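Local coordinates for protein MarR family transcriptional regulator (Staphylococcus epidermidis, PDB 5HLI) that probably regulates transcription by binding DNA as a MarR-type dimer and responds to oxidants by forming a disulfide, at residues K35-T40 / E110-A115; Y41-V46 / K77-S82; L48-E53 / I99-N104; N59-H64 / N70-M75. The protein carries 1 engineered substitution. All blocks are in the same frame, centred on the assembly; numbering follows the deposited sequence.

Contact 1. Residues K35-T40 / E110-A115; sequences KQFGIT and EAVFEA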
loop_
_atom_site.group_PDB
_atom_site.type_symbol
_atom_site.label_atom_id
_atom_site.label_comp_id
_atom_site.label_asym_id
_atom_site.label_seq_id
_atom_site.Cartn_x
_atom_site.Cartn_y
_atom_site.Cartn_z
ATOM N N LYS A 35 15.501 -0.647 3.887
ATOM C CA LYS A 35 16.640 0.187 3.519
ATOM C C LYS A 35 17.750 0.118 4.561
ATOM O O LYS A 35 18.934 0.164 4.208
ATOM C CB LYS A 35 16.194 1.635 3.316
ATOM C CG LYS A 35 17.337 2.602 3.039
ATOM C CD LYS A 35 16.826 3.981 2.661
ATOM C CE LYS A 35 17.965 4.988 2.585
ATOM N NZ LYS A 35 19.095 4.494 1.747
ATOM N N GLN A 36 17.393 -0.002 5.844
ATOM C CA GLN A 36 18.414 -0.096 6.884
ATOM C C GLN A 36 19.235 -1.371 6.752
ATOM O O GLN A 36 20.411 -1.389 7.131
ATOM C CB GLN A 36 17.772 -0.011 8.270
ATOM C CG GLN A 36 17.265 1.381 8.627
ATOM C CD GLN A 36 16.507 1.412 9.939
ATOM O OE1 GLN A 36 16.233 0.372 10.536
ATOM N NE2 GLN A 36 16.166 2.611 10.395
ATOM N N PHE A 37 18.645 -2.439 6.220
ATOM C CA PHE A 37 19.386 -3.657 5.918
ATOM C C PHE A 37 20.025 -3.626 4.538
ATOM O O PHE A 37 20.731 -4.572 4.177
ATOM C CB PHE A 37 18.470 -4.882 6.041
ATOM C CG PHE A 37 18.156 -5.261 7.462
ATOM C CD1 PHE A 37 19.048 -6.021 8.203
ATOM C CD2 PHE A 37 16.977 -4.846 8.059
ATOM C CE1 PHE A 37 18.768 -6.367 9.516
ATOM C CE2 PHE A 37 16.691 -5.186 9.371
ATOM C CZ PHE A 37 17.588 -5.950 10.100
ATOM N N GLY A 38 19.804 -2.565 3.763
ATOM C CA GLY A 38 20.388 -2.467 2.441
ATOM C C GLY A 38 19.733 -3.328 1.385
ATOM O O GLY A 38 20.359 -3.608 0.359
ATOM N N ILE A 39 18.490 -3.756 1.599
ATOM C CA ILE A 39 17.802 -4.644 0.673
ATOM C C ILE A 39 16.537 -3.964 0.167
ATOM O O ILE A 39 16.021 -3.016 0.765
ATOM C CB ILE A 39 17.466 -6.004 1.318
ATOM C CG1 ILE A 39 16.562 -5.810 2.536
ATOM C CG2 ILE A 39 18.742 -6.750 1.700
ATOM C CD1 ILE A 39 16.111 -7.109 3.179
ATOM N N THR A 40 16.038 -4.464 -0.958
ATOM C CA THR A 40 14.802 -3.984 -1.553
ATOM C C THR A 40 13.664 -4.944 -1.228
ATOM O O THR A 40 13.865 -6.016 -0.654
ATOM C CB THR A 40 14.950 -3.839 -3.069
ATOM O OG1 THR A 40 15.105 -5.136 -3.656
ATOM C CG2 THR A 40 16.166 -2.983 -3.410
ATOM N N GLU A 110 16.436 -13.327 12.155
ATOM C CA GLU A 110 15.827 -12.846 13.389
ATOM C C GLU A 110 16.007 -11.343 13.559
ATOM O O GLU A 110 15.175 -10.693 14.202
ATOM C CB GLU A 110 16.401 -13.601 14.590
ATOM C CG GLU A 110 17.877 -13.370 14.840
ATOM C CD GLU A 110 18.418 -14.246 15.957
ATOM O OE1 GLU A 110 18.853 -15.381 15.666
ATOM O OE2 GLU A 110 18.396 -13.805 17.125
ATOM N N ALA A 111 17.074 -10.772 12.992
ATOM C CA ALA A 111 17.256 -9.326 13.061
ATOM C C ALA A 111 16.219 -8.599 12.211
ATOM O O ALA A 111 15.653 -7.590 12.643
ATOM C CB ALA A 111 18.670 -8.949 12.623
ATOM N N VAL A 112 15.967 -9.090 10.995
ATOM C CA VAL A 112 14.905 -8.521 10.168
ATOM C C VAL A 112 13.552 -8.756 10.828
ATOM O O VAL A 112 12.718 -7.850 10.925
ATOM C CB VAL A 112 14.947 -9.117 8.748
ATOM C CG1 VAL A 112 13.772 -8.610 7.924
ATOM C CG2 VAL A 112 16.263 -8.776 8.065
ATOM N N PHE A 113 13.330 -9.987 11.293
ATOM C CA PHE A 113 12.089 -10.349 11.969
ATOM C C PHE A 113 11.782 -9.394 13.116
ATOM O O PHE A 113 10.665 -8.876 13.228
ATOM C CB PHE A 113 12.204 -11.791 12.468
ATOM C CG PHE A 113 10.924 -12.370 12.985
ATOM C CD1 PHE A 113 9.932 -12.779 12.111
ATOM C CD2 PHE A 113 10.729 -12.544 14.345
ATOM C CE1 PHE A 113 8.756 -13.327 12.586
ATOM C CE2 PHE A 113 9.559 -13.093 14.825
ATOM C CZ PHE A 113 8.572 -13.485 13.944
ATOM N N GLU A 114 12.774 -9.134 13.972
ATOM C CA GLU A 114 12.556 -8.251 15.113
ATOM C C GLU A 114 12.366 -6.803 14.674
ATOM O O GLU A 114 11.528 -6.086 15.233
ATOM C CB GLU A 114 13.725 -8.366 16.093
ATOM C CG GLU A 114 13.554 -7.541 17.357
ATOM C CD GLU A 114 14.462 -8.001 18.480
ATOM O OE1 GLU A 114 14.473 -7.344 19.542
ATOM O OE2 GLU A 114 15.161 -9.022 18.304
ATOM N N ALA A 115 13.134 -6.356 13.677
ATOM C CA ALA A 115 13.012 -4.978 13.211
ATOM C C ALA A 115 11.613 -4.694 12.677
ATOM O O ALA A 115 11.041 -3.630 12.946
ATOM C CB ALA A 115 14.063 -4.693 12.137
#
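A111 meets the far end of the F37 ring, its CB 4.0 Å from F37 CE1. The backbone O of A111 also comes near, at 3.6 Å from F37 CZ, obliquely to the ring. This carbonyl is already engaged in the helix, where it accepts the N-H of A115.

V112 makes the central contact. Its CG2 sits over one face of the F37 ring, 3.6 Å from the ring centroid and only 7° off the normal. This is a CH-pi contact, with the methyl nearly above the ring centre. The torsion of V112 divides its branches: CG1 is anti to the backbone N (chi1 175°), which leaves CG2 beside that N and facing the ring. CG1 meets Y44 of helix 41-52.

F113 turns away, and its O accepts a bond from N13 of the second subunit. A115, one turn after A111, meets the ring edge-on. Its CB lies in the ring plane, 3.8 Å from F37 CE2.

F37 lies near the C-terminal end of the long helix 2-36. The next residue, G38, has positive phi (75°) and completes a Schellman motif, with its N bonded to K35 O. The chain then turns toward helix 41-52. The ring packs on three methyls and on the A111-V112 peptide, without a hydrogen bond between the segments, so shape and dispersion hold the contact.

Contact 2. Residues Y41-V46 / K77-S82; sequences YSQYLV and KRLEQS
L79 is the apolar centre of this contact and splits its two methyls between Q43 and V46. L79 CD1 lies 3.7 Å from V46 CG1. L79 CD2 lies 3.6 Å from Q43 OE1 and is also close to Q43 CB. This side is buried, and V46 also meets L72 and L76 of helix 69-81.

The axes of the two segments cross at 82° and pass 11.1 Å apart. Helix 69-81 is the second helix of the helix-turn-helix in this winged-helix fold, probably the DNA-recognition helix, as in other MarR proteins. Helix 41-52 packs across it.

The other side, toward the exposed R78, is bridged by water. Q43 extends beyond CG toward R78, and Q43 NE2 lies 3.4 Å from R78 CG without a direct polar bond. R78 has CG anti to its N (chi1 175°) and then bends at chi2. This sets CG against the Q43 amide and NE at a water. That water accepts from Q43 NE2 and, at 2.9 Å, from R78 NE, lying in the guanidinium plane at its edge. Another water donates to Q43 OE1 and to S82 OG. The amide and guanidinium planes stand 63° apart. S82 OG also donates to R78 O at 2.7 Å, while S82 N reaches the same oxygen from the opposite face of its plane.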
loop_
_atom_site.group_PDB
_atom_site.type_symbol
_atom_site.label_atom_id
_atom_site.label_comp_id
_atom_site.label_asym_id
_atom_site.label_seq_id
_atom_site.Cartn_x
_atom_site.Cartn_y
_atom_site.Cartn_z
ATOM N N TYR A 41 12.450 -4.540 -1.610
ATOM C CA TYR A 41 11.291 -5.408 -1.435
ATOM C C TYR A 41 11.486 -6.735 -2.159
ATOM O O TYR A 41 11.226 -7.805 -1.598
ATOM C CB TYR A 41 10.028 -4.698 -1.929
ATOM C CG TYR A 41 8.849 -5.621 -2.128
ATOM C CD1 TYR A 41 8.296 -6.315 -1.058
ATOM C CD2 TYR A 41 8.282 -5.793 -3.384
ATOM C CE1 TYR A 41 7.217 -7.157 -1.234
ATOM C CE2 TYR A 41 7.199 -6.632 -3.571
ATOM C CZ TYR A 41 6.673 -7.313 -2.493
ATOM O OH TYR A 41 5.598 -8.151 -2.676
ATOM N N SER A 42 11.960 -6.683 -3.408
ATOM C CA SER A 42 12.130 -7.905 -4.188
ATOM C C SER A 42 13.205 -8.807 -3.590
ATOM O O SER A 42 13.057 -10.035 -3.582
ATOM C CB SER A 42 12.460 -7.556 -5.639
ATOM O OG SER A 42 11.360 -6.932 -6.280
ATOM N N GLN A 43 14.299 -8.221 -3.089
ATOM C CA GLN A 43 15.297 -9.019 -2.382
ATOM C C GLN A 43 14.709 -9.629 -1.116
ATOM O O GLN A 43 15.004 -10.780 -0.774
ATOM C CB GLN A 43 16.518 -8.165 -2.038
ATOM C CG GLN A 43 17.263 -7.610 -3.245
ATOM C CD GLN A 43 18.408 -6.700 -2.844
ATOM O OE1 GLN A 43 18.889 -6.753 -1.713
ATOM N NE2 GLN A 43 18.850 -5.857 -3.769
ATOM N N TYR A 44 13.878 -8.862 -0.409
ATOM C CA TYR A 44 13.198 -9.359 0.783
ATOM C C TYR A 44 12.349 -10.584 0.465
ATOM O O TYR A 44 12.293 -11.533 1.257
ATOM C CB TYR A 44 12.346 -8.235 1.371
ATOM C CG TYR A 44 11.656 -8.524 2.684
ATOM C CD1 TYR A 44 12.324 -9.147 3.733
ATOM C CD2 TYR A 44 10.344 -8.124 2.891
ATOM C CE1 TYR A 44 11.687 -9.389 4.940
ATOM C CE2 TYR A 44 9.703 -8.357 4.088
ATOM C CZ TYR A 44 10.376 -8.989 5.110
ATOM O OH TYR A 44 9.728 -9.218 6.301
ATOM N N LEU A 45 11.683 -10.585 -0.695
ATOM C CA LEU A 45 10.890 -11.746 -1.089
ATOM C C LEU A 45 11.768 -12.978 -1.264
ATOM O O LEU A 45 11.381 -14.084 -0.869
ATOM C CB LEU A 45 10.124 -11.452 -2.379
ATOM C CG LEU A 45 8.986 -10.431 -2.320
ATOM C CD1 LEU A 45 8.324 -10.312 -3.681
ATOM C CD2 LEU A 45 7.970 -10.819 -1.262
ATOM N N VAL A 46 12.953 -12.807 -1.858
ATOM C CA VAL A 46 13.873 -13.929 -2.036
ATOM C C VAL A 46 14.354 -14.444 -0.686
ATOM O O VAL A 46 14.419 -15.658 -0.453
ATOM C CB VAL A 46 15.055 -13.515 -2.934
ATOM C CG1 VAL A 46 16.128 -14.607 -2.951
ATOM C CG2 VAL A 46 14.572 -13.214 -4.351
ATOM N N LYS A 77 22.602 -12.093 -7.693
ATOM C CA LYS A 77 23.962 -11.566 -7.732
ATOM C C LYS A 77 24.151 -10.461 -6.703
ATOM O O LYS A 77 25.181 -10.408 -6.019
ATOM C CB LYS A 77 24.292 -11.051 -9.133
ATOM C CG LYS A 77 24.543 -12.139 -10.164
ATOM C CD LYS A 77 24.958 -11.530 -11.492
ATOM C CE LYS A 77 25.272 -12.601 -12.525
ATOM N NZ LYS A 77 25.663 -11.993 -13.826
ATOM N N ARG A 78 23.162 -9.572 -6.570
ATOM C CA ARG A 78 23.259 -8.501 -5.583
ATOM C C ARG A 78 23.230 -9.052 -4.163
ATOM O O ARG A 78 23.966 -8.575 -3.290
ATOM C CB ARG A 78 22.131 -7.489 -5.793
ATOM C CG ARG A 78 22.071 -6.391 -4.734
ATOM C CD ARG A 78 23.397 -5.633 -4.629
ATOM N NE ARG A 78 23.388 -4.662 -3.535
ATOM C CZ ARG A 78 24.454 -3.976 -3.131
ATOM N NH1 ARG A 78 25.623 -4.144 -3.733
ATOM N NH2 ARG A 78 24.351 -3.117 -2.124
ATOM N N LEU A 79 22.388 -10.058 -3.910
ATOM C CA LEU A 79 22.357 -10.665 -2.584
ATOM C C LEU A 79 23.656 -11.395 -2.271
ATOM O O LEU A 79 24.049 -11.483 -1.102
ATOM C CB LEU A 79 21.163 -11.612 -2.467
ATOM C CG LEU A 79 19.806 -10.925 -2.305
ATOM C CD1 LEU A 79 18.673 -11.939 -2.348
ATOM C CD2 LEU A 79 19.769 -10.132 -1.002
ATOM N N GLU A 80 24.339 -11.921 -3.292
ATOM C CA GLU A 80 25.641 -12.535 -3.055
ATOM C C GLU A 80 26.709 -11.475 -2.811
ATOM O O GLU A 80 27.539 -11.620 -1.907
ATOM C CB GLU A 80 26.033 -13.427 -4.233
ATOM C CG GLU A 80 27.466 -13.942 -4.160
ATOM C CD GLU A 80 27.835 -14.837 -5.329
ATOM O OE1 GLU A 80 28.259 -15.987 -5.087
ATOM O OE2 GLU A 80 27.699 -14.392 -6.489
ATOM N N GLN A 81 26.701 -10.403 -3.609
ATOM C CA GLN A 81 27.682 -9.339 -3.431
ATOM C C GLN A 81 27.552 -8.674 -2.068
ATOM O O GLN A 81 28.556 -8.239 -1.493
ATOM C CB GLN A 81 27.540 -8.300 -4.544
ATOM C CG GLN A 81 27.992 -8.782 -5.915
ATOM C CD GLN A 81 29.472 -9.116 -5.960
ATOM O OE1 GLN A 81 30.305 -8.366 -5.448
ATOM N NE2 GLN A 81 29.808 -10.245 -6.577
ATOM N N SER A 82 26.337 -8.590 -1.530
ATOM C CA SER A 82 26.106 -7.946 -0.244
ATOM C C SER A 82 26.129 -8.929 0.920
ATOM O O SER A 82 25.756 -8.556 2.035
ATOM C CB SER A 82 24.778 -7.180 -0.265
ATOM O OG SER A 82 23.714 -8.002 -0.702
HETATM O O HOH W 1 21.409 -6.058 -0.722
HETATM O O HOH W 2 20.762 -3.804 -2.597
#

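Contact 3. Residues L48-E53 / I99-N104; sequences LTLWEE and ITLTDN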
loop_
_atom_site.group_PDB
_atom_site.type_symbol
_atom_site.label_atom_id
_atom_site.label_comp_id
_atom_site.label_asym_id
_atom_site.label_seq_id
_atom_site.Cartn_x
_atom_site.Cartn_y
_atom_site.Cartn_z
ATOM N N LEU A 48 12.777 -14.241 2.106
ATOM C CA LEU A 48 11.661 -14.853 2.820
ATOM C C LEU A 48 11.462 -16.310 2.412
ATOM O O LEU A 48 11.183 -17.163 3.262
ATOM C CB LEU A 48 10.383 -14.043 2.590
ATOM C CG LEU A 48 10.295 -12.743 3.393
ATOM C CD1 LEU A 48 9.108 -11.901 2.950
ATOM C CD2 LEU A 48 10.217 -13.045 4.886
ATOM N N THR A 49 11.604 -16.624 1.121
ATOM C CA THR A 49 11.457 -18.020 0.719
ATOM C C THR A 49 12.674 -18.841 1.133
ATOM O O THR A 49 12.540 -20.015 1.498
ATOM C CB THR A 49 11.191 -18.138 -0.788
ATOM O OG1 THR A 49 10.926 -19.508 -1.116
ATOM C CG2 THR A 49 12.374 -17.660 -1.619
ATOM N N LEU A 50 13.866 -18.239 1.112
ATOM C CA LEU A 50 15.054 -18.953 1.573
ATOM C C LEU A 50 14.966 -19.260 3.062
ATOM O O LEU A 50 15.421 -20.315 3.512
ATOM C CB LEU A 50 16.313 -18.144 1.265
ATOM C CG LEU A 50 16.743 -18.098 -0.202
ATOM C CD1 LEU A 50 17.880 -17.114 -0.390
ATOM C CD2 LEU A 50 17.157 -19.481 -0.676
ATOM N N TRP A 51 14.379 -18.350 3.842
ATOM C CA TRP A 51 14.203 -18.602 5.267
ATOM C C TRP A 51 13.161 -19.680 5.537
ATOM O O TRP A 51 13.109 -20.208 6.652
ATOM C CB TRP A 51 13.832 -17.301 5.983
ATOM C CG TRP A 51 14.986 -16.348 6.104
ATOM C CD1 TRP A 51 16.308 -16.674 6.213
ATOM C CD2 TRP A 51 14.925 -14.917 6.112
ATOM N NE1 TRP A 51 17.072 -15.536 6.296
ATOM C CE2 TRP A 51 16.248 -14.443 6.235
ATOM C CE3 TRP A 51 13.882 -13.989 6.030
ATOM C CZ2 TRP A 51 16.555 -13.084 6.276
ATOM C CZ3 TRP A 51 14.190 -12.638 6.070
ATOM C CH2 TRP A 51 15.515 -12.200 6.194
ATOM N N GLU A 52 12.334 -20.017 4.545
ATOM C CA GLU A 52 11.414 -21.143 4.648
ATOM C C GLU A 52 12.036 -22.438 4.142
ATOM O O GLU A 52 11.842 -23.496 4.751
ATOM C CB GLU A 52 10.127 -20.856 3.869
ATOM C CG GLU A 52 9.317 -19.694 4.418
ATOM C CD GLU A 52 8.789 -19.965 5.814
ATOM O OE1 GLU A 52 7.978 -20.904 5.971
ATOM O OE2 GLU A 52 9.186 -19.243 6.755
ATOM N N GLU A 53 12.780 -22.375 3.039
ATOM C CA GLU A 53 13.404 -23.551 2.443
ATOM C C GLU A 53 14.775 -23.157 1.914
ATOM O O GLU A 53 14.878 -22.315 1.017
ATOM C CB GLU A 53 12.537 -24.132 1.320
ATOM C CG GLU A 53 13.158 -25.323 0.613
ATOM C CD GLU A 53 12.348 -25.782 -0.584
ATOM O OE1 GLU A 53 11.259 -25.218 -0.822
ATOM O OE2 GLU A 53 12.803 -26.704 -1.291
ATOM N N ILE A 99 21.228 -21.710 -4.689
ATOM C CA ILE A 99 21.307 -20.533 -3.831
ATOM C C ILE A 99 21.291 -20.994 -2.383
ATOM O O ILE A 99 20.375 -21.712 -1.964
ATOM C CB ILE A 99 20.148 -19.561 -4.111
ATOM C CG1 ILE A 99 20.112 -19.198 -5.596
ATOM C CG2 ILE A 99 20.274 -18.312 -3.246
ATOM C CD1 ILE A 99 21.384 -18.540 -6.096
ATOM N N THR A 100 22.301 -20.587 -1.616
ATOM C CA THR A 100 22.427 -20.993 -0.224
ATOM C C THR A 100 22.681 -19.767 0.637
ATOM O O THR A 100 23.536 -18.939 0.308
ATOM C CB THR A 100 23.561 -22.009 -0.042
ATOM O OG1 THR A 100 23.469 -23.016 -1.059
ATOM C CG2 THR A 100 23.468 -22.670 1.323
ATOM N N LEU A 101 21.940 -19.655 1.736
ATOM C CA LEU A 101 22.166 -18.569 2.680
ATOM C C LEU A 101 23.570 -18.655 3.266
ATOM O O LEU A 101 24.052 -19.737 3.607
ATOM C CB LEU A 101 21.132 -18.626 3.807
ATOM C CG LEU A 101 19.677 -18.281 3.476
ATOM C CD1 LEU A 101 18.755 -18.786 4.574
ATOM C CD2 LEU A 101 19.514 -16.780 3.291
ATOM N N THR A 102 24.235 -17.507 3.368
ATOM C CA THR A 102 25.464 -17.447 4.139
ATOM C C THR A 102 25.140 -17.561 5.627
ATOM O O THR A 102 23.978 -17.510 6.043
ATOM C CB THR A 102 26.222 -16.146 3.861
ATOM O OG1 THR A 102 25.423 -15.026 4.268
ATOM C CG2 THR A 102 26.544 -16.019 2.379
ATOM N N ASP A 103 26.187 -17.736 6.437
ATOM C CA ASP A 103 26.000 -17.682 7.884
ATOM C C ASP A 103 25.362 -16.363 8.296
ATOM O O ASP A 103 24.449 -16.337 9.130
ATOM C CB ASP A 103 27.336 -17.877 8.604
ATOM C CG ASP A 103 27.857 -19.296 8.496
ATOM O OD1 ASP A 103 27.047 -20.209 8.237
ATOM O OD2 ASP A 103 29.077 -19.499 8.679
ATOM N N ASN A 104 25.820 -15.257 7.706
ATOM C CA ASN A 104 25.215 -13.960 7.990
ATOM C C ASN A 104 23.768 -13.907 7.511
ATOM O O ASN A 104 22.891 -13.415 8.230
ATOM C CB ASN A 104 26.041 -12.849 7.346
ATOM C CG ASN A 104 25.321 -11.515 7.345
ATOM O OD1 ASN A 104 25.157 -10.886 8.388
ATOM N ND2 ASN A 104 24.897 -11.072 6.168
#
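The W51 indole meets L101 through its five-membered ring. L101 CD1 comes in at a slant and lies 3.6 Å from W51 CD1. L101 lies athwart the indole. W51 NE1 is also near this methyl, but its polar partner is G105 O, just past the segment. That bond ties the indole to the start of helix 103-117. Q109 and V112 of the same helix pack on the ring too.

L101 has a second neighbour in L50. L101 CD2 lies 4.0 Å from L50 CB, and L101 CD1 is 3.8 Å from L50 O. The L50 CB is directed at the strand. With CG anti to the carbonyl carbon (chi1 -73°), L50 CD1 is carried to I99 CG2, at 3.9 Å.

I99 and L101 both face helix 41-52 from strand 97-101, while T100 faces away. I99 touches through CG2 alone, and its CG1-CD1 branch turns off toward I61 of helix 58-65. The segment axes are 9.2 Å apart, at 78°. This strand belongs to the wing sheet of the winged-helix domain. The contact between helix and wing is apolar, while polar groups fix its margins: L101 N bonds N54 OD1, and T102 caps the following helix.

Contact 4. Residues N59-H64 / N70-M75; sequences NSIGRH and NTLTPM. Engineered in segment 70-75: M75 (natural residue Leu).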
loop_
_atom_site.group_PDB
_atom_site.type_symbol
_atom_site.label_atom_id
_atom_site.label_comp_id
_atom_site.label_asym_id
_atom_site.label_seq_id
_atom_site.Cartn_x
_atom_site.Cartn_y
_atom_site.Cartn_z
ATOM N N ASN A 59 15.500 -21.838 -10.127
ATOM C CA ASN A 59 14.173 -22.136 -10.656
ATOM C C ASN A 59 13.155 -22.330 -9.538
ATOM O O ASN A 59 11.995 -21.922 -9.672
ATOM C CB ASN A 59 14.233 -23.372 -11.554
ATOM C CG ASN A 59 14.901 -23.091 -12.887
ATOM O OD1 ASN A 59 14.918 -21.952 -13.360
ATOM N ND2 ASN A 59 15.453 -24.129 -13.500
ATOM N N SER A 60 13.569 -22.947 -8.427
ATOM C CA SER A 60 12.659 -23.133 -7.300
ATOM C C SER A 60 12.243 -21.796 -6.696
ATOM O O SER A 60 11.082 -21.614 -6.310
ATOM C CB SER A 60 13.308 -24.017 -6.238
ATOM O OG SER A 60 12.545 -24.019 -5.044
ATOM N N ILE A 61 13.179 -20.851 -6.600
ATOM C CA ILE A 61 12.835 -19.515 -6.119
ATOM C C ILE A 61 11.851 -18.851 -7.073
ATOM O O ILE A 61 10.905 -18.178 -6.646
ATOM C CB ILE A 61 14.107 -18.668 -5.934
ATOM C CG1 ILE A 61 15.047 -19.345 -4.931
ATOM C CG2 ILE A 61 13.752 -17.254 -5.482
ATOM C CD1 ILE A 61 16.368 -18.626 -4.736
ATOM N N GLY A 62 12.058 -19.038 -8.377
ATOM C CA GLY A 62 11.142 -18.471 -9.353
ATOM C C GLY A 62 9.733 -19.012 -9.221
ATOM O O GLY A 62 8.760 -18.268 -9.351
ATOM N N ARG A 63 9.601 -20.314 -8.962
ATOM C CA ARG A 63 8.274 -20.888 -8.750
ATOM C C ARG A 63 7.625 -20.327 -7.490
ATOM O O ARG A 63 6.433 -20.001 -7.490
ATOM C CB ARG A 63 8.365 -22.413 -8.680
ATOM C CG ARG A 63 8.707 -23.068 -10.011
ATOM C CD ARG A 63 8.591 -24.585 -9.947
ATOM N NE ARG A 63 9.662 -25.198 -9.167
ATOM C CZ ARG A 63 10.851 -25.524 -9.663
ATOM N NH1 ARG A 63 11.126 -25.290 -10.939
ATOM N NH2 ARG A 63 11.768 -26.083 -8.885
ATOM N N HIS A 64 8.400 -20.193 -6.409
ATOM C CA HIS A 64 7.856 -19.670 -5.158
ATOM C C HIS A 64 7.357 -18.240 -5.310
ATOM O O HIS A 64 6.310 -17.881 -4.759
ATOM C CB HIS A 64 8.913 -19.726 -4.059
ATOM C CG HIS A 64 9.161 -21.099 -3.532
ATOM N ND1 HIS A 64 10.419 -21.548 -3.192
ATOM C CD2 HIS A 64 8.314 -22.122 -3.277
ATOM C CE1 HIS A 64 10.335 -22.790 -2.755
ATOM N NE2 HIS A 64 9.070 -23.158 -2.792
ATOM N N ASN A 70 15.368 -14.612 -15.487
ATOM C CA ASN A 70 16.018 -13.371 -15.898
ATOM C C ASN A 70 15.805 -12.268 -14.869
ATOM O O ASN A 70 16.727 -11.499 -14.578
ATOM C CB ASN A 70 15.505 -12.921 -17.266
ATOM C CG ASN A 70 16.205 -13.627 -18.412
ATOM O OD1 ASN A 70 17.273 -14.214 -18.237
ATOM N ND2 ASN A 70 15.610 -13.562 -19.598
ATOM N N THR A 71 14.593 -12.169 -14.317
ATOM C CA THR A 71 14.336 -11.174 -13.281
ATOM C C THR A 71 15.153 -11.466 -12.028
ATOM O O THR A 71 15.720 -10.552 -11.417
ATOM C CB THR A 71 12.840 -11.131 -12.951
ATOM O OG1 THR A 71 12.094 -10.821 -14.134
ATOM C CG2 THR A 71 12.544 -10.078 -11.890
ATOM N N LEU A 72 15.246 -12.741 -11.646
ATOM C CA LEU A 72 15.927 -13.116 -10.413
ATOM C C LEU A 72 17.443 -13.063 -10.520
ATOM O O LEU A 72 18.114 -12.954 -9.488
ATOM C CB LEU A 72 15.510 -14.523 -9.992
ATOM C CG LEU A 72 14.093 -14.694 -9.458
ATOM C CD1 LEU A 72 13.768 -16.165 -9.367
ATOM C CD2 LEU A 72 13.967 -14.035 -8.097
ATOM N N THR A 73 17.994 -13.151 -11.733
ATOM C CA THR A 73 19.445 -13.234 -11.887
ATOM C C THR A 73 20.178 -12.047 -11.265
ATOM O O THR A 73 21.088 -12.279 -10.451
ATOM C CB THR A 73 19.799 -13.412 -13.370
ATOM O OG1 THR A 73 19.407 -14.721 -13.802
ATOM C CG2 THR A 73 21.294 -13.229 -13.598
ATOM N N PRO A 74 19.847 -10.785 -11.567
ATOM C CA PRO A 74 20.570 -9.688 -10.897
ATOM C C PRO A 74 20.268 -9.588 -9.413
ATOM O O PRO A 74 21.130 -9.139 -8.646
ATOM C CB PRO A 74 20.099 -8.439 -11.655
ATOM C CG PRO A 74 18.762 -8.808 -12.181
ATOM C CD PRO A 74 18.864 -10.264 -12.535
ATOM N N MET A 75 19.087 -9.968 -8.987
ATOM C CA MET A 75 18.784 -9.951 -7.581
ATOM C C MET A 75 19.647 -10.889 -6.778
ATOM O O MET A 75 20.108 -10.512 -5.752
ATOM C CB MET A 75 17.343 -10.245 -7.333
ATOM C CG MET A 75 16.512 -9.108 -7.779
ATOM S SD MET A 75 14.957 -9.349 -7.061
ATOM C CE MET A 75 14.115 -10.377 -8.210
#
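Helices 58-65 and 69-81 form the helix-turn-helix of the winged-helix domain, and this contact lies across its short turn. The two helices meet here through very few atoms.

One side chain of the second helix does the touching. L72 points at helix 58-65, and its CD1 reaches the backbone of G62. L72 CD1 lies 3.5 Å from G62 N and equally close to G62 CA. Glycine has no side chain, and the leucine methyl sits directly against its main chain. The CA atoms of G62 and L72 are 7.3 Å apart, the shortest such spacing between the segments.

I61 meets the same methyl. The two side chains approach at a slant. In I61, CG1 stands beside the backbone N (chi1 -59°), which puts CG2 anti to that N and against L72. Around this pair, T49 and V46 of helix 41-52 cover I61 and L72 respectively, and L67 of the turn also packs on L72. The engineered M75 takes no part in the contact with 59-64 and instead meets L67 and S42. I61 CG2 lies 4.0 Å from L72 CD1 and a little farther, 4.2 Å, from L72 CD2.

How the contacts relate
Contacts 2, 3 and 4 are buried and lie within the winged-helix domain. Contact 1 is only partly buried. Contacts 1, 2 and 3 have residues at the second subunit; contact 4 has none. Helix 41-52 serves both contact 2 and contact 3, with Y44 and W51 meeting between them, and V112 of contact 1 packs on both of these rings. Helix 103-117 is shared by contacts 1 and 3. Helix 69-81 serves contacts 2 and 4, and V46 of helix 41-52 packs on L72 between them. I61 joins contact 4 to I99 of contact 3. The chemistry differs with place: contacts 1, 3 and 4 are largely apolar, while contact 2 adds bridging waters on one side.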